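PDB 3MKL: HTH-type transcriptional regulator gadX from Escherichia coli, which activates about fifteen acid-resistance genes, among them gadA, gadB and gadC, and can repress gadW, binding DNA through an AraC/XylS-type helix-turn-helix domain. Local coordinates for residues Cys13-Asn18 with Ala27-Glu32; Met60-Gln65 with Val79-His84; Phe72-Val77 with Tyr88-Phe93. One frame throughout, in Å; residues are numbered along the deposited sequence.

Contact 1 of 3, residues Cys13-Asn18 with Ala27-Glu32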
ATOM      1  N   CYS A  13       1.587  -8.357   3.835  1.00 30.58           N
ATOM      2  CA  CYS A  13       1.581  -7.915   2.429  1.00 32.24           C
ATOM      3  C   CYS A  13       0.761  -8.853   1.543  1.00 33.46           C
ATOM      4  O   CYS A  13       0.095  -8.398   0.621  1.00 34.35           O
ATOM      5  CB  CYS A  13       3.004  -7.757   1.888  1.00 33.90           C
ATOM      6  SG  CYS A  13       3.876  -6.365   2.665  1.00 36.67           S
ATOM      7  N   THR A  14       0.771 -10.156   1.838  1.00 33.42           N
ATOM      8  CA  THR A  14      -0.066 -11.097   1.073  1.00 34.50           C
ATOM      9  C   THR A  14      -1.574 -10.854   1.292  1.00 33.13           C
ATOM     10  O   THR A  14      -2.368 -10.950   0.361  1.00 33.39           O
ATOM     11  CB  THR A  14       0.287 -12.584   1.349  1.00 35.37           C
ATOM     12  OG1 THR A  14       1.694 -12.793   1.137  1.00 37.84           O
ATOM     13  CG2 THR A  14      -0.526 -13.520   0.392  1.00 37.97           C
ATOM     14  N   VAL A  15      -1.957 -10.550   2.530  1.00 30.87           N
ATOM     15  CA  VAL A  15      -3.332 -10.209   2.822  1.00 29.71           C
ATOM     16  C   VAL A  15      -3.712  -8.936   2.058  1.00 30.45           C
ATOM     17  O   VAL A  15      -4.689  -8.915   1.325  1.00 32.14           O
ATOM     18  CB  VAL A  15      -3.510  -9.984   4.337  1.00 28.76           C
ATOM     19  CG1 VAL A  15      -4.912  -9.460   4.651  1.00 25.16           C
ATOM     20  CG2 VAL A  15      -3.168 -11.258   5.089  1.00 27.07           C
ATOM     21  N   ILE A  16      -2.905  -7.888   2.228  1.00 29.70           N
ATOM     22  CA  ILE A  16      -3.148  -6.582   1.615  1.00 29.74           C
ATOM     23  C   ILE A  16      -3.225  -6.647   0.082  1.00 32.06           C
ATOM     24  O   ILE A  16      -4.129  -6.073  -0.509  1.00 31.88           O
ATOM     25  CB  ILE A  16      -2.071  -5.552   2.022  1.00 28.57           C
ATOM     26  CG1 ILE A  16      -2.056  -5.362   3.549  1.00 25.53           C
ATOM     27  CG2 ILE A  16      -2.302  -4.232   1.268  1.00 29.71           C
ATOM     28  CD1 ILE A  16      -0.959  -4.414   4.061  1.00 22.04           C
ATOM     29  N   ASN A  17      -2.289  -7.354  -0.547  1.00 34.18           N
ATOM     30  CA  ASN A  17      -2.262  -7.455  -2.021  1.00 37.91           C
ATOM     31  C   ASN A  17      -3.406  -8.241  -2.651  1.00 40.61           C
ATOM     32  O   ASN A  17      -3.602  -8.181  -3.875  1.00 43.50           O
ATOM     33  CB  ASN A  17      -0.915  -7.977  -2.522  1.00 38.74           C
ATOM     34  CG  ASN A  17       0.159  -6.922  -2.460  1.00 38.06           C
ATOM     35  OD1 ASN A  17      -0.124  -5.735  -2.672  1.00 36.69           O
ATOM     36  ND2 ASN A  17       1.401  -7.334  -2.142  1.00 35.80           N
ATOM     37  N   ASN A  18      -4.158  -8.969  -1.829  1.00 40.54           N
ATOM     38  CA  ASN A  18      -5.356  -9.652  -2.290  1.00 42.74           C
ATOM     39  C   ASN A  18      -6.483  -8.677  -2.616  1.00 43.20           C
ATOM     40  O   ASN A  18      -7.357  -8.988  -3.421  1.00 45.56           O
ATOM     41  CB  ASN A  18      -5.824 -10.674  -1.251  1.00 42.64           C
ATOM     42  CG  ASN A  18      -5.081 -12.018  -1.359  1.00 46.09           C
ATOM     43  OD1 ASN A  18      -4.118 -12.162  -2.126  1.00 49.99           O
ATOM     44  ND2 ASN A  18      -5.528 -13.004  -0.575  1.00 47.10           N
ATOM     45  N   ALA A  27      -6.761  -4.524  13.046  1.00 27.70           N
ATOM     46  CA  ALA A  27      -7.745  -5.541  13.386  1.00 28.20           C
ATOM     47  C   ALA A  27      -8.220  -6.386  12.194  1.00 27.78           C
ATOM     48  O   ALA A  27      -8.439  -7.582  12.339  1.00 28.48           O
ATOM     49  CB  ALA A  27      -8.937  -4.901  14.089  1.00 29.79           C
ATOM     50  N   ARG A  28      -8.391  -5.789  11.025  1.00 28.04           N
ATOM     51  CA  ARG A  28      -8.946  -6.553   9.888  1.00 28.57           C
ATOM     52  C   ARG A  28      -7.922  -7.477   9.263  1.00 27.37           C
ATOM     53  O   ARG A  28      -8.246  -8.608   8.896  1.00 28.08           O
ATOM     54  CB  ARG A  28      -9.553  -5.638   8.837  1.00 29.66           C
ATOM     55  CG  ARG A  28     -10.771  -4.900   9.343  1.00 32.28           C
ATOM     56  CD  ARG A  28     -11.022  -3.665   8.539  1.00 35.90           C
ATOM     57  NE  ARG A  28     -12.396  -3.219   8.730  1.00 39.75           N
ATOM     58  CZ  ARG A  28     -12.877  -2.042   8.336  1.00 41.74           C
ATOM     59  NH1 ARG A  28     -12.092  -1.155   7.734  1.00 44.38           N
ATOM     60  NH2 ARG A  28     -14.153  -1.753   8.534  1.00 43.48           N
ATOM     61  N   ILE A  29      -6.688  -6.992   9.147  1.00 26.27           N
ATOM     62  CA  ILE A  29      -5.553  -7.842   8.767  1.00 25.03           C
ATOM     63  C   ILE A  29      -5.411  -8.967   9.798  1.00 24.88           C
ATOM     64  O   ILE A  29      -5.334 -10.126   9.439  1.00 25.38           O
ATOM     65  CB  ILE A  29      -4.233  -7.045   8.657  1.00 24.52           C
ATOM     66  CG1 ILE A  29      -4.260  -6.055   7.488  1.00 23.27           C
ATOM     67  CG2 ILE A  29      -3.043  -7.994   8.431  1.00 24.12           C
ATOM     68  CD1 ILE A  29      -3.189  -4.919   7.674  1.00 19.81           C
ATOM     69  N   ALA A  30      -5.413  -8.624  11.086  1.00 25.26           N
ATOM     70  CA  ALA A  30      -5.253  -9.604  12.165  1.00 24.36           C
ATOM     71  C   ALA A  30      -6.334 -10.671  12.142  1.00 24.84           C
ATOM     72  O   ALA A  30      -6.050 -11.843  12.383  1.00 23.85           O
ATOM     73  CB  ALA A  30      -5.241  -8.919  13.526  1.00 24.64           C
ATOM     74  N   SER A  31      -7.575 -10.284  11.862  1.00 26.13           N
ATOM     75  CA  SER A  31      -8.635 -11.283  11.798  1.00 27.79           C
ATOM     76  C   SER A  31      -8.428 -12.304  10.670  1.00 27.82           C
ATOM     77  O   SER A  31      -8.608 -13.509  10.878  1.00 28.23           O
ATOM     78  CB  SER A  31     -10.021 -10.629  11.738  1.00 29.31           C
ATOM     79  OG  SER A  31     -10.066  -9.725  10.665  1.00 34.02           O
ATOM     80  N   GLU A  32      -8.048 -11.818   9.492  1.00 27.81           N
ATOM     81  CA  GLU A  32      -7.598 -12.669   8.371  1.00 29.44           C
ATOM     82  C   GLU A  32      -6.474 -13.666   8.735  1.00 28.80           C
ATOM     83  O   GLU A  32      -6.389 -14.763   8.177  1.00 29.42           O
ATOM     84  CB  GLU A  32      -7.061 -11.768   7.238  1.00 30.09           C
ATOM     85  CG  GLU A  32      -8.119 -11.069   6.412  1.00 34.70           C
ATOM     86  CD  GLU A  32      -8.449 -11.854   5.147  1.00 43.69           C
ATOM     87  OE1 GLU A  32      -9.432 -12.643   5.154  1.00 48.19           O
ATOM     88  OE2 GLU A  32      -7.699 -11.709   4.148  1.00 45.40           O
TER
HETATM   89  O   HOH W   1      -7.377 -10.284   1.916  1.00 43.96           O
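Glu32 OE2 accepts a hydrogen bond from a water 2.7 Å away, and the same water donates to Val15 O at 3.1 Å, so two acceptors are joined across the contact with no direct hydrogen bond between the segments. Val15 O, near the C-terminal end of helix 8-17, also accepts the backbone Asn18 N; the water adds a second donor and ties it to the Glu32 carboxylate. Alongside the bridge the Glu32 chain is bent at chi2 (-95°), which lays its carboxylate beside Val15: OE2 comes to 3.6 Å from Val15 CG1, and Glu32 CG packs on the same methyl at 4.0 Å. The two side chains run past each other in opposite directions. Helix 26-32 is the first helix of the predicted N-terminal helix-turn-helix of this AraC/XylS-type domain, and it meets helix 8-17 at 106° between short axes 10.2 Å apart. Deeper in, the packing is wholly apolar. Ile16 extends CD1 to 4.3 Å from Ile29 CD1, while Val15 CG1 lies 4.5 Å from Ile29 CG2. Trp24, in the loop between the helices, touches Val15, Ile16 and Ile29. Ile16 also reaches Leu55 of helix 51-67, and Ile29 Leu40 of helix 37-46.

Contact 2 of 3, residues Met60-Gln65 with Val79-His84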
HETATM    1  N   MSE A  60       2.198   1.757  -3.121  1.00 32.72           N
HETATM    2  CA  MSE A  60       3.160   2.344  -4.067  1.00 33.83           C
HETATM    3  C   MSE A  60       3.597   1.333  -5.108  1.00 35.82           C
HETATM    4  O   MSE A  60       3.840   1.688  -6.261  1.00 36.57           O
HETATM    5  CB  MSE A  60       4.378   2.949  -3.365  1.00 34.48           C
HETATM    6  CG  MSE A  60       4.062   4.103  -2.459  1.00 32.92           C
HETATM    7 SE   MSE A  60       3.144   5.576  -3.328  1.00 32.65          SE
HETATM    8  CE  MSE A  60       1.290   5.235  -2.936  1.00 30.88           C
ATOM      9  N   GLN A  61       3.685   0.074  -4.704  1.00 37.35           N
ATOM     10  CA  GLN A  61       4.114  -0.964  -5.621  1.00 41.12           C
ATOM     11  C   GLN A  61       3.063  -1.185  -6.708  1.00 41.57           C
ATOM     12  O   GLN A  61       3.412  -1.411  -7.879  1.00 44.31           O
ATOM     13  CB  GLN A  61       4.448  -2.247  -4.855  1.00 43.18           C
ATOM     14  CG  GLN A  61       5.795  -2.155  -4.106  1.00 47.23           C
ATOM     15  CD  GLN A  61       6.151  -3.415  -3.316  1.00 51.63           C
ATOM     16  OE1 GLN A  61       5.288  -4.090  -2.773  1.00 53.42           O
ATOM     17  NE2 GLN A  61       7.434  -3.721  -3.246  1.00 57.09           N
ATOM     18  N   ARG A  62       1.787  -1.096  -6.326  0.50 39.73           N
ATOM     19  CA  ARG A  62       0.674  -1.249  -7.266  0.50 40.74           C
ATOM     20  C   ARG A  62       0.562  -0.036  -8.177  0.50 40.65           C
ATOM     21  O   ARG A  62       0.238  -0.170  -9.364  0.50 42.68           O
ATOM     22  CB  ARG A  62      -0.643  -1.482  -6.525  0.50 39.76           C
ATOM     23  CG  ARG A  62      -1.826  -1.841  -7.424  0.50 42.78           C
ATOM     24  CD  ARG A  62      -1.650  -3.204  -8.109  0.50 46.06           C
ATOM     25  NE  ARG A  62      -1.204  -4.240  -7.172  0.50 46.54           N
ATOM     26  CZ  ARG A  62      -1.981  -5.200  -6.665  0.50 46.79           C
ATOM     27  NH1 ARG A  62      -3.261  -5.283  -7.007  0.50 48.18           N
ATOM     28  NH2 ARG A  62      -1.471  -6.085  -5.819  0.50 44.67           N
ATOM     29  N   ALA A  63       0.840   1.145  -7.618  1.00 38.42           N
ATOM     30  CA  ALA A  63       0.805   2.396  -8.373  1.00 38.26           C
ATOM     31  C   ALA A  63       1.728   2.375  -9.587  1.00 40.79           C
ATOM     32  O   ALA A  63       1.386   2.948 -10.613  1.00 41.44           O
ATOM     33  CB  ALA A  63       1.116   3.580  -7.484  1.00 35.85           C
ATOM     34  N   LEU A  64       2.887   1.726  -9.467  1.00 42.92           N
ATOM     35  CA  LEU A  64       3.815   1.572 -10.606  1.00 47.81           C
ATOM     36  C   LEU A  64       3.211   0.807 -11.774  1.00 50.75           C
ATOM     37  O   LEU A  64       3.480   1.130 -12.925  1.00 53.60           O
ATOM     38  CB  LEU A  64       5.125   0.893 -10.183  1.00 49.73           C
ATOM     39  CG  LEU A  64       6.331   1.830 -10.195  1.00 52.57           C
ATOM     40  CD1 LEU A  64       5.993   3.149  -9.523  1.00 50.01           C
ATOM     41  CD2 LEU A  64       7.556   1.171  -9.574  1.00 57.15           C
ATOM     42  N   GLN A  65       2.387  -0.192 -11.466  1.00 51.50           N
ATOM     43  CA  GLN A  65       1.763  -1.044 -12.482  1.00 55.18           C
ATOM     44  C   GLN A  65       0.649  -0.328 -13.247  1.00 55.33           C
ATOM     45  O   GLN A  65       0.419  -0.619 -14.415  1.00 59.18           O
ATOM     46  CB  GLN A  65       1.210  -2.322 -11.837  1.00 56.35           C
ATOM     47  CG  GLN A  65       2.231  -3.102 -11.025  1.00 57.23           C
ATOM     48  CD  GLN A  65       1.723  -4.454 -10.563  1.00 62.06           C
ATOM     49  OE1 GLN A  65       0.565  -4.606 -10.144  1.00 61.86           O
ATOM     50  NE2 GLN A  65       2.599  -5.451 -10.623  1.00 65.58           N
ATOM     51  N   VAL A  79      -7.426   6.072  -6.887  1.00 39.91           N
ATOM     52  CA  VAL A  79      -8.657   5.389  -6.462  1.00 42.59           C
ATOM     53  C   VAL A  79      -8.464   3.879  -6.492  1.00 42.60           C
ATOM     54  O   VAL A  79      -8.938   3.179  -5.595  1.00 43.08           O
ATOM     55  CB  VAL A  79      -9.909   5.816  -7.317  1.00 47.05           C
ATOM     56  CG1 VAL A  79     -11.146   5.062  -6.881  1.00 50.12           C
ATOM     57  CG2 VAL A  79     -10.149   7.336  -7.214  1.00 47.56           C
ATOM     58  N   SER A  80      -7.747   3.395  -7.504  1.00 42.52           N
ATOM     59  CA  SER A  80      -7.481   1.967  -7.644  1.00 44.70           C
ATOM     60  C   SER A  80      -6.527   1.420  -6.567  1.00 42.45           C
ATOM     61  O   SER A  80      -6.513   0.205  -6.306  1.00 43.49           O
ATOM     62  CB  SER A  80      -6.919   1.650  -9.030  1.00 45.72           C
ATOM     63  OG  SER A  80      -7.661   2.271 -10.061  1.00 49.51           O
ATOM     64  N   CYS A  81      -5.737   2.314  -5.965  1.00 40.50           N
ATOM     65  CA  CYS A  81      -4.809   1.974  -4.874  1.00 39.58           C
ATOM     66  C   CYS A  81      -5.391   2.250  -3.474  1.00 39.84           C
ATOM     67  O   CYS A  81      -4.732   1.998  -2.471  1.00 38.23           O
ATOM     68  CB  CYS A  81      -3.506   2.747  -5.021  1.00 37.31           C
ATOM     69  SG  CYS A  81      -2.622   2.435  -6.550  1.00 40.07           S
ATOM     70  N   GLY A  82      -6.608   2.795  -3.428  1.00 42.60           N
ATOM     71  CA  GLY A  82      -7.347   2.954  -2.193  1.00 44.13           C
ATOM     72  C   GLY A  82      -7.281   4.330  -1.583  1.00 44.71           C
ATOM     73  O   GLY A  82      -7.703   4.512  -0.443  1.00 45.70           O
ATOM     74  N   TYR A  83      -6.766   5.299  -2.340  1.00 36.12           N
ATOM     75  CA  TYR A  83      -6.694   6.685  -1.890  1.00 35.63           C
ATOM     76  C   TYR A  83      -7.938   7.460  -2.302  1.00 39.04           C
ATOM     77  O   TYR A  83      -8.464   7.296  -3.415  1.00 40.45           O
ATOM     78  CB  TYR A  83      -5.423   7.361  -2.407  1.00 32.50           C
ATOM     79  CG  TYR A  83      -4.174   6.746  -1.830  1.00 31.12           C
ATOM     80  CD1 TYR A  83      -3.743   7.069  -0.540  1.00 32.83           C
ATOM     81  CD2 TYR A  83      -3.432   5.820  -2.561  1.00 30.72           C
ATOM     82  CE1 TYR A  83      -2.578   6.477   0.008  1.00 31.04           C
ATOM     83  CE2 TYR A  83      -2.293   5.215  -2.026  1.00 28.05           C
ATOM     84  CZ  TYR A  83      -1.875   5.554  -0.748  1.00 29.97           C
ATOM     85  OH  TYR A  83      -0.757   4.961  -0.247  1.00 32.45           O
ATOM     86  N   HIS A  84      -8.435   8.278  -1.383  1.00 40.89           N
ATOM     87  CA  HIS A  84      -9.605   9.063  -1.653  1.00 44.23           C
ATOM     88  C   HIS A  84      -9.149  10.438  -2.075  1.00 42.76           C
ATOM     89  O   HIS A  84      -9.932  11.225  -2.613  1.00 44.35           O
ATOM     90  CB  HIS A  84     -10.502   9.136  -0.414  1.00 47.89           C
ATOM     91  CG  HIS A  84     -11.118   7.821  -0.041  1.00 52.84           C
ATOM     92  ND1 HIS A  84     -10.534   6.950   0.858  1.00 54.17           N
ATOM     93  CD2 HIS A  84     -12.262   7.223  -0.455  1.00 56.94           C
ATOM     94  CE1 HIS A  84     -11.293   5.874   0.980  1.00 56.66           C
ATOM     95  NE2 HIS A  84     -12.345   6.013   0.193  1.00 59.72           N
TER
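The Tyr83 ring meets CE of Met60 (present as selenomethionine) obliquely at its hydroxyl end: CE is 3.7 Å from Tyr83 CE2 and 3.4 Å from Tyr83 OH. Around the same ring, Arg59 makes a cation-pi contact and the ring of Tyr88 meets it with the planes about 50° apart. The contact joins the long helix 51-67 to the turn of the second predicted helix-turn-helix, just after helix 74-80. Met60 starts out pointing away from that turn; bends at chi2 (-57°) and chi3 (96°) bring its end back, and the two side chains cross at about a right angle. The Met60 side chain also packs on Phe89 and Phe93 of helix 86-97. After helix 74-80, Gly82 leaves helical geometry with positive phi in a Schellman motif; a CB there would be jammed against the carbonyl O of Cys81, which calls for glycine. Cys81 and Tyr83, the residues before and after it, both start their side chains toward helix 51-67. Cys81 sets its sulfur against the backbone of that helix, near the Arg62-Ala63 peptide. Cys81 SG lies 3.8 Å from Ala63 N and 4.0 Å from Ala63 CB.

Contact 3 of 3, residues Phe72-Val77 with Tyr88-Phe93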
ATOM      1  N   PHE A  72      -5.090   5.983 -18.217  1.00 63.45           N
ATOM      2  CA  PHE A  72      -5.375   5.926 -16.789  1.00 59.98           C
ATOM      3  C   PHE A  72      -4.823   7.214 -16.169  1.00 55.99           C
ATOM      4  O   PHE A  72      -3.603   7.431 -16.102  1.00 54.09           O
ATOM      5  CB  PHE A  72      -4.767   4.686 -16.142  1.00 58.91           C
ATOM      6  N   SER A  73      -5.737   8.092 -15.776  1.00 55.44           N
ATOM      7  CA  SER A  73      -5.368   9.340 -15.153  1.00 52.04           C
ATOM      8  C   SER A  73      -4.775   9.089 -13.753  1.00 47.96           C
ATOM      9  O   SER A  73      -5.039   8.065 -13.134  1.00 48.03           O
ATOM     10  CB  SER A  73      -6.577  10.277 -15.101  1.00 54.33           C
ATOM     11  OG  SER A  73      -7.595   9.763 -14.268  1.00 55.71           O
ATOM     12  N   ILE A  74      -3.940  10.009 -13.290  1.00 44.98           N
ATOM     13  CA  ILE A  74      -3.382   9.983 -11.930  1.00 41.54           C
ATOM     14  C   ILE A  74      -4.499   9.760 -10.900  1.00 41.80           C
ATOM     15  O   ILE A  74      -4.335   8.982  -9.945  1.00 39.81           O
ATOM     16  CB  ILE A  74      -2.603  11.302 -11.635  1.00 40.05           C
ATOM     17  CG1 ILE A  74      -1.498  11.539 -12.693  1.00 39.76           C
ATOM     18  CG2 ILE A  74      -2.059  11.331 -10.190  1.00 39.09           C
ATOM     19  CD1 ILE A  74      -0.613  10.323 -12.994  1.00 37.81           C
ATOM     20  N   LYS A  75      -5.630  10.437 -11.138  1.00 44.01           N
ATOM     21  CA  LYS A  75      -6.879  10.318 -10.366  1.00 46.37           C
ATOM     22  C   LYS A  75      -7.390   8.875 -10.265  1.00 47.14           C
ATOM     23  O   LYS A  75      -7.780   8.421  -9.198  1.00 47.14           O
ATOM     24  CB  LYS A  75      -7.959  11.201 -11.018  1.00 50.38           C
ATOM     25  CG  LYS A  75      -9.003  11.758 -10.049  1.00 54.14           C
ATOM     26  CD  LYS A  75      -9.548  13.104 -10.547  1.00 59.53           C
ATOM     27  CE  LYS A  75     -10.949  12.976 -11.154  1.00 67.08           C
ATOM     28  NZ  LYS A  75     -11.975  12.629 -10.115  1.00 70.43           N
ATOM     29  N   ARG A  76      -7.371   8.175 -11.391  1.00 48.38           N
ATOM     30  CA  ARG A  76      -7.795   6.789 -11.501  1.00 50.42           C
ATOM     31  C   ARG A  76      -6.854   5.864 -10.743  1.00 46.80           C
ATOM     32  O   ARG A  76      -7.293   4.930 -10.077  1.00 47.45           O
ATOM     33  CB  ARG A  76      -7.835   6.404 -12.988  1.00 53.75           C
ATOM     34  CG  ARG A  76      -7.273   5.018 -13.344  1.00 56.35           C
ATOM     35  CD  ARG A  76      -8.282   3.893 -13.084  1.00 62.18           C
ATOM     36  NE  ARG A  76      -9.683   4.318 -13.230  1.00 69.21           N
ATOM     37  CZ  ARG A  76     -10.258   4.689 -14.376  1.00 73.02           C
ATOM     38  NH1 ARG A  76     -11.534   5.045 -14.389  1.00 77.72           N
ATOM     39  NH2 ARG A  76      -9.563   4.717 -15.505  1.00 74.04           N
ATOM     40  N   VAL A  77      -5.556   6.117 -10.865  1.00 43.40           N
ATOM     41  CA  VAL A  77      -4.571   5.302 -10.190  1.00 39.86           C
ATOM     42  C   VAL A  77      -4.794   5.375  -8.676  1.00 37.46           C
ATOM     43  O   VAL A  77      -4.791   4.357  -7.991  1.00 37.27           O
ATOM     44  CB  VAL A  77      -3.135   5.728 -10.550  1.00 38.24           C
ATOM     45  CG1 VAL A  77      -2.126   4.794  -9.872  1.00 37.25           C
ATOM     46  CG2 VAL A  77      -2.931   5.702 -12.049  1.00 39.50           C
ATOM     47  N   TYR A  88      -2.972  13.843  -1.514  1.00 33.16           N
ATOM     48  CA  TYR A  88      -2.276  12.944  -0.582  1.00 32.03           C
ATOM     49  C   TYR A  88      -1.522  11.806  -1.320  1.00 29.50           C
ATOM     50  O   TYR A  88      -0.321  11.536  -1.050  1.00 28.33           O
ATOM     51  CB  TYR A  88      -3.237  12.388   0.468  1.00 32.89           C
ATOM     52  CG  TYR A  88      -2.594  11.318   1.341  1.00 33.78           C
ATOM     53  CD1 TYR A  88      -1.743  11.665   2.368  1.00 34.12           C
ATOM     54  CD2 TYR A  88      -2.831   9.965   1.114  1.00 33.22           C
ATOM     55  CE1 TYR A  88      -1.152  10.712   3.185  1.00 36.65           C
ATOM     56  CE2 TYR A  88      -2.227   8.974   1.934  1.00 36.70           C
ATOM     57  CZ  TYR A  88      -1.392   9.370   2.968  1.00 36.84           C
ATOM     58  OH  TYR A  88      -0.790   8.440   3.776  1.00 38.71           O
ATOM     59  N   PHE A  89      -2.212  11.142  -2.249  1.00 28.47           N
ATOM     60  CA  PHE A  89      -1.545  10.128  -3.073  1.00 27.22           C
ATOM     61  C   PHE A  89      -0.293  10.696  -3.749  1.00 26.40           C
ATOM     62  O   PHE A  89       0.764  10.084  -3.676  1.00 24.14           O
ATOM     63  CB  PHE A  89      -2.492   9.535  -4.125  1.00 28.07           C
ATOM     64  CG  PHE A  89      -1.793   8.771  -5.217  1.00 29.13           C
ATOM     65  CD1 PHE A  89      -1.238   7.523  -4.972  1.00 30.61           C
ATOM     66  CD2 PHE A  89      -1.710   9.294  -6.503  1.00 31.09           C
ATOM     67  CE1 PHE A  89      -0.617   6.816  -6.011  1.00 30.52           C
ATOM     68  CE2 PHE A  89      -1.099   8.587  -7.530  1.00 31.07           C
ATOM     69  CZ  PHE A  89      -0.543   7.364  -7.279  1.00 30.71           C
ATOM     70  N   ILE A  90      -0.412  11.853  -4.407  1.00 26.86           N
ATOM     71  CA  ILE A  90       0.780  12.493  -4.983  1.00 27.41           C
ATOM     72  C   ILE A  90       1.907  12.682  -3.955  1.00 27.53           C
ATOM     73  O   ILE A  90       3.068  12.365  -4.234  1.00 27.31           O
ATOM     74  CB  ILE A  90       0.444  13.870  -5.696  1.00 29.93           C
ATOM     75  CG1 ILE A  90      -0.435  13.643  -6.954  1.00 27.07           C
ATOM     76  CG2 ILE A  90       1.734  14.629  -6.031  1.00 28.14           C
ATOM     77  CD1 ILE A  90      -1.087  14.923  -7.491  1.00 31.69           C
ATOM     78  N   TYR A  91       1.559  13.172  -2.766  1.00 28.48           N
ATOM     79  CA  TYR A  91       2.536  13.392  -1.689  1.00 28.82           C
ATOM     80  C   TYR A  91       3.297  12.098  -1.296  1.00 28.39           C
ATOM     81  O   TYR A  91       4.512  12.095  -1.099  1.00 28.17           O
ATOM     82  CB  TYR A  91       1.840  13.987  -0.458  1.00 29.55           C
ATOM     83  CG  TYR A  91       2.533  13.641   0.840  1.00 30.89           C
ATOM     84  CD1 TYR A  91       3.637  14.392   1.287  1.00 31.81           C
ATOM     85  CD2 TYR A  91       2.085  12.585   1.645  1.00 27.87           C
ATOM     86  CE1 TYR A  91       4.296  14.071   2.486  1.00 32.04           C
ATOM     87  CE2 TYR A  91       2.738  12.277   2.861  1.00 30.25           C
ATOM     88  CZ  TYR A  91       3.838  13.022   3.251  1.00 29.26           C
ATOM     89  OH  TYR A  91       4.486  12.731   4.402  1.00 34.52           O
ATOM     90  N   VAL A  92       2.559  11.002  -1.166  1.00 27.94           N
ATOM     91  CA  VAL A  92       3.157   9.768  -0.693  1.00 28.50           C
ATOM     92  C   VAL A  92       3.976   9.107  -1.811  1.00 26.99           C
ATOM     93  O   VAL A  92       5.009   8.467  -1.537  1.00 26.41           O
ATOM     94  CB  VAL A  92       2.071   8.820  -0.164  1.00 29.32           C
ATOM     95  CG1 VAL A  92       2.657   7.495   0.199  1.00 31.08           C
ATOM     96  CG2 VAL A  92       1.449   9.430   1.085  1.00 33.32           C
ATOM     97  N   PHE A  93       3.515   9.271  -3.056  1.00 25.38           N
ATOM     98  CA  PHE A  93       4.275   8.768  -4.228  1.00 25.24           C
ATOM     99  C   PHE A  93       5.581   9.529  -4.412  1.00 25.83           C
ATOM    100  O   PHE A  93       6.638   8.925  -4.548  1.00 25.80           O
ATOM    101  CB  PHE A  93       3.421   8.846  -5.482  1.00 24.80           C
ATOM    102  CG  PHE A  93       4.048   8.229  -6.717  1.00 24.61           C
ATOM    103  CD1 PHE A  93       3.626   6.981  -7.174  1.00 22.49           C
ATOM    104  CD2 PHE A  93       4.997   8.921  -7.453  1.00 26.59           C
ATOM    105  CE1 PHE A  93       4.154   6.427  -8.337  1.00 25.06           C
ATOM    106  CE2 PHE A  93       5.542   8.385  -8.629  1.00 28.18           C
ATOM    107  CZ  PHE A  93       5.116   7.127  -9.074  1.00 28.66           C
TER
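A chi1 of 165° swings the Phe89 ring off helix 86-97 toward helix 74-80; on Ile74 it is CG2, the branch opposite the backbone N, that reaches the rim of this ring. Ile74 CG2 lies in the plane of the Phe89 ring, 3.9 Å from CE2, so the branch meets an edge, and the two side chains cross at about a right angle. Nearly one turn along helix 74-80, Val77 brings CG1 to 4.0 Å from Phe89 CZ, approaching the ring obliquely. Ile90 adds to the rim of the contact, its CG1 4.3 Å from Ile74 CG2, so this one methyl packs against two successive residues of helix 86-97.

These are the two helices of the second predicted helix-turn-helix, residues 74-97, of the AraC/XylS-type domain; in such motifs the second helix is normally the one that reads DNA. Ser73, just before helix 74-80, is its N-cap: its OG accepts from Arg76 N at 3.3 Å with an N-H...OG angle of 147°, and its backbone O receives Val77 N at 3.0 Å. The first turn that carries Ile74 and Val77 is thus anchored. Around the pair, Pro101 of helix 101-107 touches both Ile74 and Phe89, and Ile67 of helix 51-67 packs on Ile74.

No hydrogen bond or salt bridge crosses between the segments: here the helices meet through dispersion and shape alone, a contact with little directional preference that depends on close packing.

How the contacts relate
Contacts 2 and 3 sit side by side, centres 7 Å apart, and share helix 74-80; Met60 and Tyr83 of contact 2 pack on residues of helix 86-97 from contact 3, making one hydrophobic cluster. Contact 2 is the more central and mostly buried, whereas contact 3 is partly buried, farther from the centre of the chain and on the opposite side of it from contact 1. Contact 1 belongs to the N-terminal helix-turn-helix and alone adds a water bridge to its buried apolar packing. Helix 51-67 links the two halves: it supplies Met60-Gln65 to contact 2, and its Cys58 touches Cys13 and Asn17 of contact 1.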